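Local coordinates for protein D-ribulose-5-phosphate 3-epimerase, putative (Plasmodium falciparum, PDB 1TQX) that probably interconverts D-ribulose 5-phosphate and D-xylulose 5-phosphate as a zinc-binding TIM-barrel epimerase, at residues S18-A21 against E22-R26; D209-Y212 against V213-M217. All blocks are in the same frame, centred on the assembly; numbering follows the deposited sequence.

Interaction 1 (S18-A21 against E22-R26); sequences SKLA and EETQR
Lys19 and Glu22 run alongside each other over the outer surface of the first turn of helix 20-29. Both chains are extended, but they leave the backbone differently: Lys19 has CG anti to its carbonyl carbon (chi1 -67°), whereas Glu22 has CG anti to its backbone N (chi1 -172°), and this brings the carboxylate against the lysine's aliphatic part, with Glu22 OE2 3.5 Å from Lys19 CD. The charged ends stay apart, NZ of Lys19 lying 4.4 Å from OE2 of Glu22. One water spans the gap, accepting from Lys19 NZ at 3.0 Å and donating to Glu22 OE2. Long, flexible, charged residues suit this solvent-facing side.

On the buried side Leu20 and Thr24 also lie side by side, Leu20 CD2 coming to 3.2 Å from Thr24 OG1. That hydroxyl donates to Leu20 O at 2.9 Å, from well above the carbonyl plane, while Thr24 N reaches the same oxygen almost straight on. Two bonds thus hold one carbonyl, and the satisfied hydroxyl lets a threonine be buried here, against Leu58 and Thr62. Leucine and the small Ala21 suit the same packing.

Glu23 bends at chi2 (-84°), its CG passing close to Lys19 O, which accepts from Glu23 N. Glu23 OE1 forms a salt bridge with Arg26 NH1 at 2.9 Å, using its syn lone pair and lying almost in the guanidinium plane, though the N-H points somewhat aside; OE2 accepts from the backbone N of Asn16. Gln25 sends NE2 to Tyr61 O. This is the opening of the first outer TIM-barrel helix: Leu20, Ala21 and Thr24 face helix 52-58, Glu23 and Arg26 face Phe205 of helix 202-205, and Lys19, the N-cap, and Glu22 face solvent.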
ATOM      1  N   SER A  18      -4.911 -15.272 -11.745  1.00 21.56           N
ATOM      2  CA  SER A  18      -6.022 -16.175 -12.035  1.00 20.84           C
ATOM      3  C   SER A  18      -6.033 -17.273 -10.970  1.00 20.28           C
ATOM      4  O   SER A  18      -6.873 -18.175 -10.992  1.00 20.23           O
ATOM      5  CB  SER A  18      -5.892 -16.789 -13.435  1.00 21.38           C
ATOM      6  OG  SER A  18      -4.730 -17.590 -13.543  1.00 24.12           O
ATOM      7  N   LYS A  19      -5.074 -17.194 -10.049  1.00 21.76           N
ATOM      8  CA  LYS A  19      -4.961 -18.128  -8.928  1.00 21.99           C
ATOM      9  C   LYS A  19      -4.716 -17.269  -7.685  1.00 21.20           C
ATOM     10  O   LYS A  19      -3.857 -17.575  -6.852  1.00 19.56           O
ATOM     11  CB  LYS A  19      -3.787 -19.096  -9.138  1.00 23.68           C
ATOM     12  CG  LYS A  19      -3.986 -20.064 -10.293  1.00 26.12           C
ATOM     13  CD  LYS A  19      -2.820 -21.036 -10.430  1.00 28.91           C
ATOM     14  CE  LYS A  19      -3.084 -22.046 -11.540  1.00 30.08           C
ATOM     15  NZ  LYS A  19      -2.012 -23.068 -11.646  1.00 31.82           N
ATOM     16  N   LEU A  20      -5.489 -16.191  -7.578  1.00 20.18           N
ATOM     17  CA  LEU A  20      -5.376 -15.229  -6.481  1.00 21.00           C
ATOM     18  C   LEU A  20      -5.428 -15.880  -5.100  1.00 21.40           C
ATOM     19  O   LEU A  20      -4.555 -15.646  -4.264  1.00 19.56           O
ATOM     20  CB  LEU A  20      -6.487 -14.178  -6.582  1.00 22.84           C
ATOM     21  CG  LEU A  20      -6.197 -12.731  -6.152  1.00 28.23           C
ATOM     22  CD1 LEU A  20      -7.514 -12.037  -5.835  1.00 26.61           C
ATOM     23  CD2 LEU A  20      -5.289 -12.684  -4.951  1.00 29.13           C
ATOM     24  N   ALA A  21      -6.463 -16.675  -4.857  1.00 21.14           N
ATOM     25  CA  ALA A  21      -6.607 -17.348  -3.570  1.00 22.46           C
ATOM     26  C   ALA A  21      -5.377 -18.194  -3.236  1.00 23.33           C
ATOM     27  O   ALA A  21      -4.863 -18.141  -2.124  1.00 23.47           O
ATOM     28  CB  ALA A  21      -7.863 -18.232  -3.577  1.00 22.50           C
ATOM     29  N   GLU A  22      -4.901 -18.967  -4.207  1.00 23.24           N
ATOM     30  CA  GLU A  22      -3.738 -19.826  -3.981  1.00 25.19           C
ATOM     31  C   GLU A  22      -2.479 -19.016  -3.661  1.00 23.89           C
ATOM     32  O   GLU A  22      -1.729 -19.356  -2.743  1.00 21.21           O
ATOM     33  CB  GLU A  22      -3.487 -20.723  -5.206  1.00 26.81           C
ATOM     34  CG  GLU A  22      -2.407 -21.784  -4.984  1.00 33.72           C
ATOM     35  CD  GLU A  22      -2.344 -22.819  -6.105  1.00 38.08           C
ATOM     36  OE1 GLU A  22      -2.277 -24.030  -5.795  1.00 41.89           O
ATOM     37  OE2 GLU A  22      -2.357 -22.427  -7.291  1.00 38.05           O
ATOM     38  N   GLU A  23      -2.260 -17.946  -4.420  1.00 21.67           N
ATOM     39  CA  GLU A  23      -1.103 -17.091  -4.220  1.00 21.39           C
ATOM     40  C   GLU A  23      -1.127 -16.387  -2.865  1.00 21.33           C
ATOM     41  O   GLU A  23      -0.086 -16.235  -2.217  1.00 18.78           O
ATOM     42  CB  GLU A  23      -1.025 -16.051  -5.346  1.00 21.23           C
ATOM     43  CG  GLU A  23      -0.753 -16.668  -6.715  1.00 21.46           C
ATOM     44  CD  GLU A  23       0.728 -16.916  -6.957  1.00 22.80           C
ATOM     45  OE1 GLU A  23       1.430 -17.351  -6.020  1.00 23.23           O
ATOM     46  OE2 GLU A  23       1.188 -16.680  -8.090  1.00 22.82           O
ATOM     47  N   THR A  24      -2.312 -15.958  -2.440  1.00 20.08           N
ATOM     48  CA  THR A  24      -2.449 -15.265  -1.162  1.00 19.95           C
ATOM     49  C   THR A  24      -2.252 -16.220   0.010  1.00 21.29           C
ATOM     50  O   THR A  24      -1.641 -15.858   1.022  1.00 20.25           O
ATOM     51  CB  THR A  24      -3.831 -14.588  -1.035  1.00 20.58           C
ATOM     52  OG1 THR A  24      -4.025 -13.684  -2.131  1.00 21.57           O
ATOM     53  CG2 THR A  24      -3.916 -13.800   0.267  1.00 18.75           C
ATOM     54  N   GLN A  25      -2.775 -17.436  -0.126  1.00 20.97           N
ATOM     55  CA  GLN A  25      -2.628 -18.446   0.916  1.00 22.34           C
ATOM     56  C   GLN A  25      -1.139 -18.762   1.048  1.00 23.72           C
ATOM     57  O   GLN A  25      -0.630 -18.957   2.150  1.00 23.68           O
ATOM     58  CB  GLN A  25      -3.422 -19.710   0.550  1.00 22.99           C
ATOM     59  CG  GLN A  25      -4.938 -19.475   0.501  1.00 22.98           C
ATOM     60  CD  GLN A  25      -5.723 -20.685   0.030  1.00 24.86           C
ATOM     61  OE1 GLN A  25      -5.292 -21.406  -0.869  1.00 26.04           O
ATOM     62  NE2 GLN A  25      -6.897 -20.901   0.620  1.00 24.07           N
ATOM     63  N   ARG A  26      -0.447 -18.799  -0.085  1.00 23.60           N
ATOM     64  CA  ARG A  26       0.984 -19.069  -0.104  1.00 25.10           C
ATOM     65  C   ARG A  26       1.723 -17.959   0.652  1.00 24.69           C
ATOM     66  O   ARG A  26       2.554 -18.233   1.518  1.00 24.80           O
ATOM     67  CB  ARG A  26       1.461 -19.154  -1.556  1.00 27.24           C
ATOM     68  CG  ARG A  26       2.934 -19.457  -1.750  1.00 32.45           C
ATOM     69  CD  ARG A  26       3.284 -19.294  -3.228  1.00 36.82           C
ATOM     70  NE  ARG A  26       4.659 -18.847  -3.414  1.00 42.42           N
ATOM     71  CZ  ARG A  26       5.055 -18.073  -4.415  1.00 43.68           C
ATOM     72  NH1 ARG A  26       4.177 -17.658  -5.322  1.00 40.99           N
ATOM     73  NH2 ARG A  26       6.331 -17.714  -4.511  1.00 47.72           N
TER
HETATM   74  O   HOH W   1      -1.629 -24.430  -9.047  1.00 36.29           O

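Interaction 2 (D209-Y212 against V213-M217); sequences DPKY and VIDTM
Asp209 O receives the backbone N of Val213, closing the first turn of helix 210-223, the C-terminal outer helix of the TIM barrel. Aspartate suits this N-cap: its OD1 also accepts from Tyr212 N at 3.2 Å, a capping bond that meets the carboxylate from far above its plane and serves an amide that has no preceding turn to bond to.

Pro210 follows in the first helical position, where an imino nitrogen costs no helical hydrogen bond. Pro210 O accepts from Ile214 N at 3.0 Å, and Ile214 CG1 also comes close to that oxygen. The branched isoleucine suits the inward face, where it packs on Ile8 of strand 7-10 and Ile204 of helix 202-205.

Lys211 starts out extended and then folds at its last torsion (chi4 53°), bringing the ammonium in front of the two carboxylate oxygens of Asp215, close to their plane. The two side chains cross at a slant: CG of Lys211 lies 3.5 Å from OD2 of Asp215. Lys211 NZ makes a long salt bridge to Asp215 OD2 (3.6 Å), with OD1 hardly farther. Both ends have further partners sharing these charges, Leu30 O for the lysine and, at OD1, Arg218 NH2 for the aspartate.

Tyr212 sets its ring beside the helix, where CD2 touches Val213 CG2 and the two side chains stand nearly at right angles. Tyrosine suits this otherwise exposed site because its ring, like Thr216, can pack on Ile184 of helix 184-193. Tyr212 O accepts from Thr216 N and, at 2.8 Å, from Thr216 OG1, which approach from opposite faces of the carbonyl plane. The same Thr216 OG1 sits over one face of the tyrosine ring, 3.3 Å above its plane and displaced toward the rim, with CE1 its nearest ring atom.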
ATOM      1  N   ASP A 209      13.674 -17.759  -3.814  1.00 27.22           N
ATOM      2  CA  ASP A 209      13.333 -18.193  -2.464  1.00 26.70           C
ATOM      3  C   ASP A 209      12.497 -17.079  -1.822  1.00 26.35           C
ATOM      4  O   ASP A 209      13.024 -16.222  -1.117  1.00 24.92           O
ATOM      5  CB  ASP A 209      14.610 -18.424  -1.645  1.00 28.25           C
ATOM      6  CG  ASP A 209      14.331 -19.048  -0.291  1.00 28.64           C
ATOM      7  OD1 ASP A 209      13.180 -18.945   0.190  1.00 28.76           O
ATOM      8  OD2 ASP A 209      15.267 -19.628   0.301  1.00 27.38           O
ATOM      9  N   PRO A 210      11.174 -17.083  -2.062  1.00 26.57           N
ATOM     10  CA  PRO A 210      10.242 -16.081  -1.526  1.00 26.67           C
ATOM     11  C   PRO A 210      10.365 -15.794  -0.028  1.00 25.62           C
ATOM     12  O   PRO A 210      10.406 -14.633   0.387  1.00 24.80           O
ATOM     13  CB  PRO A 210       8.868 -16.656  -1.883  1.00 26.17           C
ATOM     14  CG  PRO A 210       9.138 -17.430  -3.137  1.00 28.73           C
ATOM     15  CD  PRO A 210      10.452 -18.118  -2.824  1.00 26.82           C
ATOM     16  N   LYS A 211      10.419 -16.843   0.785  1.00 26.02           N
ATOM     17  CA  LYS A 211      10.510 -16.653   2.225  1.00 28.45           C
ATOM     18  C   LYS A 211      11.805 -15.947   2.607  1.00 27.63           C
ATOM     19  O   LYS A 211      11.818 -15.113   3.518  1.00 28.08           O
ATOM     20  CB  LYS A 211      10.400 -17.991   2.957  1.00 29.02           C
ATOM     21  CG  LYS A 211      10.307 -17.831   4.465  1.00 32.96           C
ATOM     22  CD  LYS A 211       9.895 -19.117   5.148  1.00 36.43           C
ATOM     23  CE  LYS A 211       9.916 -18.945   6.659  1.00 38.36           C
ATOM     24  NZ  LYS A 211       9.115 -17.772   7.092  1.00 40.39           N
ATOM     25  N   TYR A 212      12.890 -16.280   1.912  1.00 28.69           N
ATOM     26  CA  TYR A 212      14.180 -15.643   2.174  1.00 27.60           C
ATOM     27  C   TYR A 212      14.066 -14.139   1.943  1.00 26.00           C
ATOM     28  O   TYR A 212      14.518 -13.347   2.762  1.00 26.28           O
ATOM     29  CB  TYR A 212      15.264 -16.215   1.248  1.00 27.95           C
ATOM     30  CG  TYR A 212      16.500 -15.345   1.143  1.00 28.08           C
ATOM     31  CD1 TYR A 212      17.399 -15.239   2.200  1.00 28.85           C
ATOM     32  CD2 TYR A 212      16.755 -14.610  -0.012  1.00 28.39           C
ATOM     33  CE1 TYR A 212      18.531 -14.411   2.109  1.00 27.70           C
ATOM     34  CE2 TYR A 212      17.874 -13.788  -0.116  1.00 27.84           C
ATOM     35  CZ  TYR A 212      18.757 -13.690   0.947  1.00 28.79           C
ATOM     36  OH  TYR A 212      19.849 -12.857   0.839  1.00 27.54           O
ATOM     37  N   VAL A 213      13.473 -13.754   0.817  1.00 25.10           N
ATOM     38  CA  VAL A 213      13.318 -12.340   0.494  1.00 24.51           C
ATOM     39  C   VAL A 213      12.451 -11.619   1.529  1.00 23.71           C
ATOM     40  O   VAL A 213      12.809 -10.540   2.006  1.00 24.84           O
ATOM     41  CB  VAL A 213      12.700 -12.144  -0.910  1.00 23.83           C
ATOM     42  CG1 VAL A 213      12.443 -10.660  -1.160  1.00 23.15           C
ATOM     43  CG2 VAL A 213      13.642 -12.704  -1.976  1.00 24.73           C
ATOM     44  N   ILE A 214      11.315 -12.215   1.871  1.00 23.14           N
ATOM     45  CA  ILE A 214      10.411 -11.630   2.856  1.00 22.26           C
ATOM     46  C   ILE A 214      11.089 -11.435   4.215  1.00 22.82           C
ATOM     47  O   ILE A 214      11.027 -10.348   4.790  1.00 22.20           O
ATOM     48  CB  ILE A 214       9.143 -12.515   3.034  1.00 21.62           C
ATOM     49  CG1 ILE A 214       8.293 -12.453   1.757  1.00 21.84           C
ATOM     50  CG2 ILE A 214       8.330 -12.053   4.248  1.00 21.05           C
ATOM     51  CD1 ILE A 214       7.087 -13.378   1.774  1.00 23.47           C
ATOM     52  N   ASP A 215      11.737 -12.480   4.730  1.00 23.41           N
ATOM     53  CA  ASP A 215      12.407 -12.374   6.028  1.00 23.42           C
ATOM     54  C   ASP A 215      13.545 -11.354   6.001  1.00 24.11           C
ATOM     55  O   ASP A 215      13.707 -10.564   6.937  1.00 23.93           O
ATOM     56  CB  ASP A 215      12.968 -13.735   6.471  1.00 24.11           C
ATOM     57  CG  ASP A 215      11.882 -14.775   6.696  1.00 26.98           C
ATOM     58  OD1 ASP A 215      10.708 -14.387   6.866  1.00 28.76           O
ATOM     59  OD2 ASP A 215      12.202 -15.981   6.716  1.00 28.04           O
ATOM     60  N   THR A 216      14.337 -11.381   4.934  1.00 24.15           N
ATOM     61  CA  THR A 216      15.455 -10.454   4.810  1.00 24.88           C
ATOM     62  C   THR A 216      14.933  -9.026   4.857  1.00 24.63           C
ATOM     63  O   THR A 216      15.500  -8.169   5.540  1.00 23.81           O
ATOM     64  CB  THR A 216      16.218 -10.667   3.486  1.00 25.66           C
ATOM     65  OG1 THR A 216      16.799 -11.977   3.476  1.00 25.25           O
ATOM     66  CG2 THR A 216      17.315  -9.626   3.321  1.00 25.24           C
ATOM     67  N   MET A 217      13.848  -8.775   4.129  1.00 23.56           N
ATOM     68  CA  MET A 217      13.247  -7.448   4.094  1.00 23.60           C
ATOM     69  C   MET A 217      12.754  -7.020   5.476  1.00 23.04           C
ATOM     70  O   MET A 217      13.003  -5.899   5.913  1.00 24.21           O
ATOM     71  CB  MET A 217      12.054  -7.414   3.122  1.00 25.56           C
ATOM     72  CG  MET A 217      12.394  -7.552   1.637  1.00 23.93           C
ATOM     73  SD  MET A 217      10.870  -7.573   0.627  1.00 23.82           S
ATOM     74  CE  MET A 217      11.497  -7.102  -0.991  1.00 22.76           C
TER

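Following the chain from the N terminus, interaction 1 comes first, just after strand 7-10, and closes the opening turn of helix 20-29. Interaction 2 does the same for helix 210-223 near the C terminus, beyond strand 197-200 and helix 202-205. Each spans only neighbouring turns of one helix, and they follow in series, neither nested nor crossed. In space they are neighbours, their centres about 18 Å apart, because the barrel brings its first and last strands together. Arg26 packs against Pro210, and Leu30, directly after helix 20-29, meets both Pro210 and Lys211. These contacts, not the two interactions themselves, join the first and last major helices across the barrel's closure.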